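Local coordinates for protein extracellular ligand-binding receptor (Desulfohalobium retbaense DSM 5692, PDB 5ERE) that probably senses small molecules outside the cytoplasm, holding 2-oxo-4-methylpentanoic acid in a periplasmic-binding-protein-like module and cytosine in a tandem PAS-like sensor module, at residues I367-F372 with A394-S399; L423-K428 with H551-R556; M429-V434 with S454-P459. All coordinates share one frame; numbering follows the deposited sequence.

Interaction 1 of 3, residues I367-F372 with A394-S399; sequences ILETLF and APKQYS
In the PAS-like (Cache-type) sensor module that holds cytosine, helix 362-374 packs against the chain leaving strand 390-394, and Ala394 at the strand's end is the residue pressed onto the helix. Its CB sits against the backbone and first side-chain carbons of the helix, 3.7 Å from CB of Leu368, and the bent side chain of Glu369 closes over the same methyl, with CD of Glu369 also 3.7 Å from CB of Ala394. The peptide bond between Ala394 and Pro395 is cis. Pro395 stands tilted on one face of the Phe372 ring, resting on it by its CD-CG edge: CD is over the centre, 3.8 Å from the ring centroid of Phe372 and only 6° off the normal, a CH-pi contact, while Pro395 CG covers the CE2 and CZ side. Phe372 reaches the proline because its CG is swung anti to the backbone N (chi1 179°), and the two side chains meet at about a right angle. Helix 362-374 packs here on one face of the antiparallel sheet of the sensor fold, with Leu368 and Leu371 resting on Val453 of strand 449-457 and Leu371 also on Val455. The polar margin is carried by Glu369, whose OE2 accepts a 2.6 Å hydrogen bond from a water that in turn takes the N-H of Lys396, at 2.9 Å from Lys396 N to that water. Lys396 NZ lies 4.3 Å from Glu369 OE2, too far for a salt bridge; Lys396 NZ is hydrogen-bonded instead to Val393 O.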
loop_
_atom_site.group_PDB
_atom_site.type_symbol
_atom_site.label_atom_id
_atom_site.label_comp_id
_atom_site.label_asym_id
_atom_site.label_seq_id
_atom_site.Cartn_x
_atom_site.Cartn_y
_atom_site.Cartn_z
ATOM N N ILE A 367 8.604 -27.843 26.020
ATOM C CA ILE A 367 9.324 -27.562 24.787
ATOM C C ILE A 367 8.296 -27.133 23.737
ATOM O O ILE A 367 8.456 -26.094 23.087
ATOM C CB ILE A 367 10.148 -28.787 24.380
ATOM C CG1 ILE A 367 11.289 -28.949 25.410
ATOM C CG2 ILE A 367 10.699 -28.662 22.966
ATOM C CD1 ILE A 367 11.995 -30.304 25.393
ATOM N N LEU A 368 7.205 -27.880 23.641
ATOM C CA LEU A 368 6.149 -27.587 22.673
ATOM C C LEU A 368 5.494 -26.237 22.927
ATOM O O LEU A 368 5.284 -25.464 21.993
ATOM C CB LEU A 368 5.086 -28.699 22.675
ATOM C CG LEU A 368 5.461 -30.025 21.967
ATOM C CD1 LEU A 368 4.298 -30.993 22.010
ATOM C CD2 LEU A 368 5.931 -29.829 20.502
ATOM N N GLU A 369 5.204 -25.927 24.195
ATOM C CA GLU A 369 4.550 -24.684 24.519
ATOM C C GLU A 369 5.382 -23.492 24.139
ATOM O O GLU A 369 4.857 -22.466 23.728
ATOM C CB GLU A 369 4.243 -24.636 26.028
ATOM C CG GLU A 369 3.168 -25.604 26.414
ATOM C CD GLU A 369 1.815 -25.089 26.091
ATOM O OE1 GLU A 369 1.754 -23.933 25.646
ATOM O OE2 GLU A 369 0.806 -25.796 26.335
ATOM N N THR A 370 6.678 -23.599 24.371
ATOM C CA THR A 370 7.633 -22.544 24.005
ATOM C C THR A 370 7.760 -22.445 22.444
ATOM O O THR A 370 7.693 -21.370 21.867
ATOM C CB THR A 370 9.005 -22.833 24.643
ATOM O OG1 THR A 370 8.891 -22.774 26.073
ATOM C CG2 THR A 370 10.085 -21.852 24.188
ATOM N N LEU A 371 7.916 -23.579 21.792
ATOM C CA LEU A 371 8.038 -23.617 20.310
ATOM C C LEU A 371 6.879 -22.880 19.623
ATOM O O LEU A 371 7.060 -22.101 18.680
ATOM C CB LEU A 371 8.092 -25.069 19.833
ATOM C CG LEU A 371 8.214 -25.259 18.304
ATOM C CD1 LEU A 371 9.509 -24.680 17.765
ATOM C CD2 LEU A 371 8.122 -26.717 18.011
ATOM N N PHE A 372 5.683 -23.079 20.152
ATOM C CA PHE A 372 4.522 -22.388 19.645
ATOM C C PHE A 372 4.623 -20.859 19.843
ATOM O O PHE A 372 4.332 -20.074 18.905
ATOM C CB PHE A 372 3.279 -22.997 20.289
ATOM C CG PHE A 372 2.017 -22.352 19.851
ATOM C CD1 PHE A 372 1.500 -22.603 18.592
ATOM C CD2 PHE A 372 1.335 -21.491 20.691
ATOM C CE1 PHE A 372 0.388 -21.964 18.173
ATOM C CE2 PHE A 372 0.164 -20.873 20.277
ATOM C CZ PHE A 372 -0.311 -21.101 19.036
ATOM N N ALA A 394 0.879 -28.733 21.618
ATOM C CA ALA A 394 0.590 -27.446 22.194
ATOM C C ALA A 394 0.079 -26.521 21.101
ATOM O O ALA A 394 0.599 -26.544 19.997
ATOM C CB ALA A 394 1.838 -26.845 22.863
ATOM N N PRO A 395 -0.920 -25.676 21.397
ATOM C CA PRO A 395 -1.713 -25.518 22.626
ATOM C C PRO A 395 -2.482 -26.745 23.000
ATOM O O PRO A 395 -2.895 -27.505 22.122
ATOM C CB PRO A 395 -2.670 -24.394 22.272
ATOM C CG PRO A 395 -1.947 -23.621 21.280
ATOM C CD PRO A 395 -1.300 -24.658 20.419
ATOM N N LYS A 396 -2.715 -26.920 24.297
ATOM C CA LYS A 396 -3.383 -28.118 24.764
ATOM C C LYS A 396 -4.853 -28.146 24.358
ATOM O O LYS A 396 -5.477 -29.199 24.411
ATOM C CB LYS A 396 -3.223 -28.258 26.297
ATOM C CG LYS A 396 -1.837 -28.826 26.719
ATOM C CD LYS A 396 -1.573 -30.226 26.099
ATOM C CE LYS A 396 -0.232 -30.881 26.496
ATOM N NZ LYS A 396 0.970 -30.093 26.136
ATOM N N GLN A 397 -5.427 -27.028 23.930
ATOM C CA GLN A 397 -6.820 -27.079 23.442
ATOM C C GLN A 397 -7.022 -27.975 22.194
ATOM O O GLN A 397 -8.156 -28.330 21.833
ATOM C CB GLN A 397 -7.333 -25.673 23.141
ATOM C CG GLN A 397 -6.715 -24.980 21.938
ATOM C CD GLN A 397 -7.716 -24.095 21.188
ATOM O OE1 GLN A 397 -7.547 -22.874 21.102
ATOM N NE2 GLN A 397 -8.755 -24.708 20.644
ATOM N N TYR A 398 -5.932 -28.355 21.535
ATOM C CA TYR A 398 -6.034 -29.264 20.391
ATOM C C TYR A 398 -5.713 -30.697 20.791
ATOM O O TYR A 398 -5.374 -31.504 19.959
ATOM C CB TYR A 398 -5.108 -28.811 19.262
ATOM C CG TYR A 398 -5.416 -27.412 18.808
ATOM C CD1 TYR A 398 -6.673 -27.072 18.297
ATOM C CD2 TYR A 398 -4.467 -26.421 18.903
ATOM C CE1 TYR A 398 -6.948 -25.782 17.893
ATOM C CE2 TYR A 398 -4.740 -25.129 18.517
ATOM C CZ TYR A 398 -5.957 -24.808 17.996
ATOM O OH TYR A 398 -6.157 -23.493 17.629
ATOM N N SER A 399 -5.842 -31.001 22.074
ATOM C CA SER A 399 -5.558 -32.329 22.622
ATOM C C SER A 399 -6.250 -33.480 21.935
ATOM O O SER A 399 -5.792 -34.618 22.004
ATOM C CB SER A 399 -5.943 -32.348 24.127
ATOM O OG SER A 399 -4.910 -31.739 24.876
HETATM O O HOH W 1 -1.704 -24.968 26.215
#

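Interaction 2 of 3, residues L423-K428 with H551-R556; sequences LSQAIK and HGTNYR
Thr553 and Tyr555, on one strand, each turn a hydroxyl onto a backbone carbonyl of 423-428, and these two bonds carry the contact. Thr553 OG1 donates to Leu423 O at 2.6 Å, approaching at a C=O...donor angle of 154° and tilted 17° from the carbonyl plane. The threonine's other branch, CG2, is anti to the backbone N and lies alongside the next peptide, 3.6 Å from Ser424 O. Tyr555 OH reaches that same oxygen of Ser424 at 2.5 Å, almost in line with the C=O bond (163°), and the acceptor lies in the plane of the phenol at its edge. Leu423 comes at the ring from an oblique direction, its CD2 3.8 Å from Tyr555 CE2, wedging aliphatic carbon beside the hydroxyl that binds its neighbour's carbonyl. A water fills the corner near His551: it donates to His551 O and to Thr553 OG1, and takes the N-H of Leu423 at 3.0 Å from Leu423 N. Thr553 OG1 thus gives one bond and receives another. Leu423 O has a further donor in Arg414 of helix 410-418, while Ser424 OG accepts from Asp437 N and donates to Gln425 O. No backbone-to-backbone bond joins the two segments; hydroxyls and water bridge the interface between the cytosine-holding sheet and strand 553-561 of the second antiparallel sheet, in an arrangement consistent with a tandem PAS sensor.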
loop_
_atom_site.group_PDB
_atom_site.type_symbol
_atom_site.label_atom_id
_atom_site.label_comp_id
_atom_site.label_asym_id
_atom_site.label_seq_id
_atom_site.Cartn_x
_atom_site.Cartn_y
_atom_site.Cartn_z
ATOM N N LEU A 423 9.504 -30.313 4.761
ATOM C CA LEU A 423 8.439 -29.322 4.682
ATOM C C LEU A 423 7.375 -29.965 3.835
ATOM O O LEU A 423 7.682 -30.411 2.735
ATOM C CB LEU A 423 8.915 -27.985 4.073
ATOM C CG LEU A 423 7.859 -26.862 4.005
ATOM C CD1 LEU A 423 7.492 -26.349 5.439
ATOM C CD2 LEU A 423 8.291 -25.713 3.140
ATOM N N SER A 424 6.130 -30.026 4.323
ATOM C CA SER A 424 5.092 -30.720 3.562
ATOM C C SER A 424 4.587 -29.885 2.387
ATOM O O SER A 424 4.761 -28.666 2.332
ATOM C CB SER A 424 3.898 -31.103 4.463
ATOM O OG SER A 424 3.095 -29.974 4.759
ATOM N N GLN A 425 3.962 -30.570 1.432
ATOM C CA GLN A 425 3.068 -29.939 0.477
ATOM C C GLN A 425 1.849 -29.447 1.256
ATOM O O GLN A 425 1.660 -29.862 2.375
ATOM C CB GLN A 425 2.605 -30.947 -0.589
ATOM C CG GLN A 425 3.676 -31.686 -1.332
ATOM C CD GLN A 425 4.529 -30.775 -2.217
ATOM O OE1 GLN A 425 4.131 -29.652 -2.557
ATOM N NE2 GLN A 425 5.710 -31.255 -2.589
ATOM N N ALA A 426 1.010 -28.618 0.647
ATOM C CA ALA A 426 -0.245 -28.177 1.272
ATOM C C ALA A 426 -1.299 -29.285 1.235
ATOM O O ALA A 426 -1.857 -29.577 0.188
ATOM C CB ALA A 426 -0.756 -26.934 0.574
ATOM N N ILE A 427 -1.533 -29.932 2.367
ATOM C CA ILE A 427 -2.378 -31.121 2.417
ATOM C C ILE A 427 -3.369 -30.934 3.552
ATOM O O ILE A 427 -3.193 -30.061 4.394
ATOM C CB ILE A 427 -1.563 -32.440 2.637
ATOM C CG1 ILE A 427 -0.755 -32.365 3.966
ATOM C CG2 ILE A 427 -0.622 -32.737 1.437
ATOM C CD1 ILE A 427 -0.076 -33.687 4.378
ATOM N N LYS A 428 -4.414 -31.751 3.564
ATOM C CA LYS A 428 -5.433 -31.692 4.624
ATOM C C LYS A 428 -4.864 -32.252 5.932
ATOM O O LYS A 428 -4.355 -33.371 6.000
ATOM C CB LYS A 428 -6.699 -32.449 4.196
ATOM C CG LYS A 428 -7.867 -32.396 5.207
ATOM C CD LYS A 428 -8.583 -31.040 5.235
ATOM C CE LYS A 428 -9.781 -31.055 6.192
ATOM N NZ LYS A 428 -10.941 -31.873 5.703
ATOM N N HIS A 551 14.025 -27.689 2.331
ATOM C CA HIS A 551 14.231 -29.134 2.400
ATOM C C HIS A 551 13.690 -29.855 1.162
ATOM O O HIS A 551 13.211 -30.993 1.269
ATOM C CB HIS A 551 13.567 -29.716 3.651
ATOM C CG HIS A 551 13.989 -29.061 4.927
ATOM N ND1 HIS A 551 15.315 -28.966 5.308
ATOM C CD2 HIS A 551 13.268 -28.478 5.914
ATOM C CE1 HIS A 551 15.389 -28.349 6.475
ATOM N NE2 HIS A 551 14.163 -28.042 6.867
ATOM N N GLY A 552 13.778 -29.189 0.007
ATOM C CA GLY A 552 13.379 -29.783 -1.260
ATOM C C GLY A 552 11.918 -29.610 -1.619
ATOM O O GLY A 552 11.475 -30.092 -2.664
ATOM N N THR A 553 11.169 -28.920 -0.759
ATOM C CA THR A 553 9.755 -28.600 -1.029
ATOM C C THR A 553 9.689 -27.123 -1.354
ATOM O O THR A 553 9.899 -26.258 -0.512
ATOM C CB THR A 553 8.843 -28.936 0.146
ATOM O OG1 THR A 553 8.942 -30.332 0.411
ATOM C CG2 THR A 553 7.342 -28.548 -0.139
ATOM N N ASN A 554 9.492 -26.845 -2.621
ATOM C CA ASN A 554 9.446 -25.486 -3.101
ATOM C C ASN A 554 8.076 -25.129 -3.678
ATOM O O ASN A 554 7.415 -25.967 -4.285
ATOM C CB ASN A 554 10.552 -25.276 -4.140
ATOM C CG ASN A 554 11.930 -25.603 -3.579
ATOM O OD1 ASN A 554 12.407 -24.959 -2.643
ATOM N ND2 ASN A 554 12.559 -26.624 -4.127
ATOM N N TYR A 555 7.679 -23.876 -3.451
ATOM C CA TYR A 555 6.452 -23.294 -3.978
ATOM C C TYR A 555 6.802 -22.171 -4.897
ATOM O O TYR A 555 7.764 -21.414 -4.645
ATOM C CB TYR A 555 5.553 -22.749 -2.847
ATOM C CG TYR A 555 5.408 -23.699 -1.718
ATOM C CD1 TYR A 555 4.620 -24.828 -1.825
ATOM C CD2 TYR A 555 6.091 -23.485 -0.540
ATOM C CE1 TYR A 555 4.510 -25.710 -0.768
ATOM C CE2 TYR A 555 5.989 -24.342 0.489
ATOM C CZ TYR A 555 5.203 -25.455 0.384
ATOM O OH TYR A 555 5.132 -26.304 1.466
ATOM N N ARG A 556 5.989 -22.018 -5.933
ATOM C CA ARG A 556 6.149 -20.909 -6.840
ATOM C C ARG A 556 5.344 -19.729 -6.359
ATOM O O ARG A 556 4.174 -19.871 -5.992
ATOM C CB ARG A 556 5.730 -21.287 -8.266
ATOM C CG ARG A 556 6.314 -22.577 -8.757
ATOM C CD ARG A 556 7.799 -22.453 -9.172
ATOM N NE ARG A 556 8.277 -23.704 -9.762
ATOM C CZ ARG A 556 9.249 -24.481 -9.279
ATOM N NH1 ARG A 556 9.914 -24.152 -8.184
ATOM N NH2 ARG A 556 9.579 -25.601 -9.916
HETATM O O HOH W 2 10.687 -31.215 2.158
#

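Interaction 3 of 3, residues M429-V434 with S454-P459; sequences MVEGFV and SVLTQP. With CYT (6-aminopyrimidin-2(1H)-one), chain C.
Leu456 is the bump at the middle of this contact, and its two methyls meet different walls of the loop 429-434. CD1 of Leu456 lies against CG and CE of Met429, 3.6 Å from CG; this is a selenomethionine whose side chain runs past the leucine in the opposite sense. CD2 fills the notch between Glu431 and the CZ corner of Phe433, lying over one face of the Glu431 carboxylate, 3.4 Å from Glu431 OE1. A second fit is made by Phe433 and Pro459: the proline ring lies flat over one face of the phenyl, with Pro459 CG 3.8 Å from the Phe433 ring centroid and 5° off the normal, a CH-pi contact. Phe433 is put there by chi1 65°, with CG between the backbone N and carbonyl carbon; its edge is turned to Thr457 O, a buried carbonyl for which the model offers no hydrogen-bond partner.

The type I turn from Met429 to Gly432 forms one wall of the cytosine pocket, and Leu456 and Ser454 face the base from the strand. Val430 N donates to O2 of the base at 3.0 Å, and Glu431 takes two bonds side by side, N3 to OE1 at 2.7 Å and N4 to OE2 at 2.8 Å, which would hold the base and carboxylate in fixed register. The selenium of Met429 lies 3.4 Å from both C2 and O2 of the base. Asn380 gives Glu431 OE2 a further hydrogen bond, and Gln409 also binds the base. Strand 449-457, which carries Leu456, runs between strands 378-385 and 434-443, while Val455 and Thr457 touch helix 324-357.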
loop_
_atom_site.group_PDB
_atom_site.type_symbol
_atom_site.label_atom_id
_atom_site.label_comp_id
_atom_site.label_asym_id
_atom_site.label_seq_id
_atom_site.Cartn_x
_atom_site.Cartn_y
_atom_site.Cartn_z
HETATM N N MSE A 429 -4.922 -31.440 6.973
HETATM C CA MSE A 429 -4.390 -31.820 8.271
HETATM C C MSE A 429 -5.538 -32.344 9.171
HETATM O O MSE A 429 -6.691 -31.994 8.936
HETATM C CB MSE A 429 -3.702 -30.613 8.898
HETATM C CG MSE A 429 -2.588 -30.023 8.048
HETATM SE SE MSE A 429 -1.048 -31.238 7.981
HETATM C CE MSE A 429 0.043 -30.264 6.653
ATOM N N VAL A 430 -5.228 -33.150 10.196
ATOM C CA VAL A 430 -6.276 -33.655 11.117
ATOM C C VAL A 430 -7.000 -32.522 11.815
ATOM O O VAL A 430 -8.137 -32.692 12.280
ATOM C CB VAL A 430 -5.723 -34.617 12.209
ATOM C CG1 VAL A 430 -5.237 -35.907 11.601
ATOM C CG2 VAL A 430 -4.629 -33.964 13.043
ATOM N N GLU A 431 -6.330 -31.369 11.895
ATOM C CA GLU A 431 -6.896 -30.182 12.521
ATOM C C GLU A 431 -8.075 -29.582 11.752
ATOM O O GLU A 431 -8.775 -28.728 12.290
ATOM C CB GLU A 431 -5.804 -29.120 12.701
ATOM C CG GLU A 431 -4.814 -29.449 13.797
ATOM C CD GLU A 431 -3.707 -30.410 13.428
ATOM O OE1 GLU A 431 -3.611 -30.907 12.261
ATOM O OE2 GLU A 431 -2.907 -30.681 14.344
ATOM N N GLY A 432 -8.275 -30.022 10.502
ATOM C CA GLY A 432 -9.437 -29.648 9.708
ATOM C C GLY A 432 -9.250 -28.644 8.581
ATOM O O GLY A 432 -10.224 -28.045 8.130
ATOM N N PHE A 433 -8.018 -28.431 8.125
ATOM C CA PHE A 433 -7.798 -27.496 7.025
ATOM C C PHE A 433 -6.578 -27.899 6.195
ATOM O O PHE A 433 -5.758 -28.723 6.623
ATOM C CB PHE A 433 -7.673 -26.059 7.563
ATOM C CG PHE A 433 -6.456 -25.824 8.457
ATOM C CD1 PHE A 433 -5.211 -25.492 7.893
ATOM C CD2 PHE A 433 -6.546 -25.954 9.832
ATOM C CE1 PHE A 433 -4.088 -25.271 8.696
ATOM C CE2 PHE A 433 -5.414 -25.735 10.650
ATOM C CZ PHE A 433 -4.191 -25.401 10.075
ATOM N N VAL A 434 -6.486 -27.339 4.998
ATOM C CA VAL A 434 -5.340 -27.573 4.116
ATOM C C VAL A 434 -4.195 -26.684 4.611
ATOM O O VAL A 434 -4.300 -25.451 4.577
ATOM C CB VAL A 434 -5.679 -27.256 2.670
ATOM C CG1 VAL A 434 -4.525 -27.499 1.748
ATOM C CG2 VAL A 434 -6.862 -28.113 2.228
ATOM N N SER A 454 7.000 -31.057 15.086
ATOM C CA SER A 454 6.294 -30.324 14.012
ATOM C C SER A 454 5.799 -28.908 14.363
ATOM O O SER A 454 5.391 -28.643 15.501
ATOM C CB SER A 454 5.091 -31.151 13.578
ATOM O OG SER A 454 4.096 -30.376 12.919
ATOM N N VAL A 455 5.883 -27.992 13.399
ATOM C CA VAL A 455 5.084 -26.760 13.412
ATOM C C VAL A 455 4.154 -26.848 12.225
ATOM O O VAL A 455 4.620 -27.000 11.112
ATOM C CB VAL A 455 5.914 -25.458 13.303
ATOM C CG1 VAL A 455 5.010 -24.235 13.138
ATOM C CG2 VAL A 455 6.770 -25.261 14.562
ATOM N N LEU A 456 2.854 -26.772 12.501
ATOM C CA LEU A 456 1.835 -26.647 11.480
ATOM C C LEU A 456 1.453 -25.165 11.335
ATOM O O LEU A 456 1.109 -24.494 12.310
ATOM C CB LEU A 456 0.617 -27.517 11.857
ATOM C CG LEU A 456 -0.674 -27.250 11.097
ATOM C CD1 LEU A 456 -0.521 -27.568 9.632
ATOM C CD2 LEU A 456 -1.846 -28.068 11.706
ATOM N N THR A 457 1.518 -24.635 10.120
ATOM C CA THR A 457 1.229 -23.207 9.912
ATOM C C THR A 457 -0.299 -22.940 9.899
ATOM O O THR A 457 -1.080 -23.842 9.698
ATOM C CB THR A 457 1.856 -22.679 8.604
ATOM O OG1 THR A 457 1.384 -23.472 7.519
ATOM C CG2 THR A 457 3.374 -22.756 8.642
ATOM N N GLN A 458 -0.679 -21.691 10.139
ATOM C CA GLN A 458 -2.060 -21.208 10.098
ATOM C C GLN A 458 -2.701 -21.451 8.736
ATOM O O GLN A 458 -1.972 -21.497 7.767
ATOM C CB GLN A 458 -2.083 -19.709 10.366
ATOM C CG GLN A 458 -1.728 -19.282 11.799
ATOM C CD GLN A 458 -2.931 -19.301 12.739
ATOM O OE1 GLN A 458 -4.065 -19.069 12.314
ATOM N NE2 GLN A 458 -2.686 -19.562 14.029
ATOM N N PRO A 459 -4.044 -21.582 8.677
ATOM C CA PRO A 459 -4.765 -21.740 7.406
ATOM C C PRO A 459 -4.521 -20.579 6.458
ATOM O O PRO A 459 -4.498 -20.809 5.266
ATOM C CB PRO A 459 -6.250 -21.778 7.811
ATOM C CG PRO A 459 -6.309 -21.973 9.242
ATOM C CD PRO A 459 -4.965 -21.579 9.838
HETATM N N3 CYT C . -1.241 -32.165 11.938
HETATM C C4 CYT C . -0.119 -31.757 12.529
HETATM N N1 CYT C . 0.048 -33.471 10.418
HETATM C C2 CYT C . -1.198 -33.023 10.878
HETATM O O2 CYT C . -2.238 -33.389 10.286
HETATM N N4 CYT C . -0.236 -30.910 13.591
HETATM C C5 CYT C . 1.171 -32.204 12.076
HETATM C C6 CYT C . 1.210 -33.049 11.032
HETATM O O HOH W 3 -5.841 -23.277 4.413
#

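In the fold
Interaction 3 carries part of the cytosine pocket, and the other two lie around it. Its centre is 13 Å from that of interaction 1 and 13 Å from that of interaction 2, whereas interactions 1 and 2 are 23 Å apart between centres and do not touch. Helix 362-374 meets the strand of interaction 3 through Leu371 CD2, 4.0 Å from Val455 CG2, and the side chain of Pro395 is about 9 Å from the base. Interaction 2 lies one layer behind the pocket: Ser424 OG packs 3.6 Å from Met429 CE, which belongs to interaction 3. The side chain of Ser424 is about 7 Å from the bound cytosine. Along the chain, interaction 3 is nested inside the loop that interaction 2 closes.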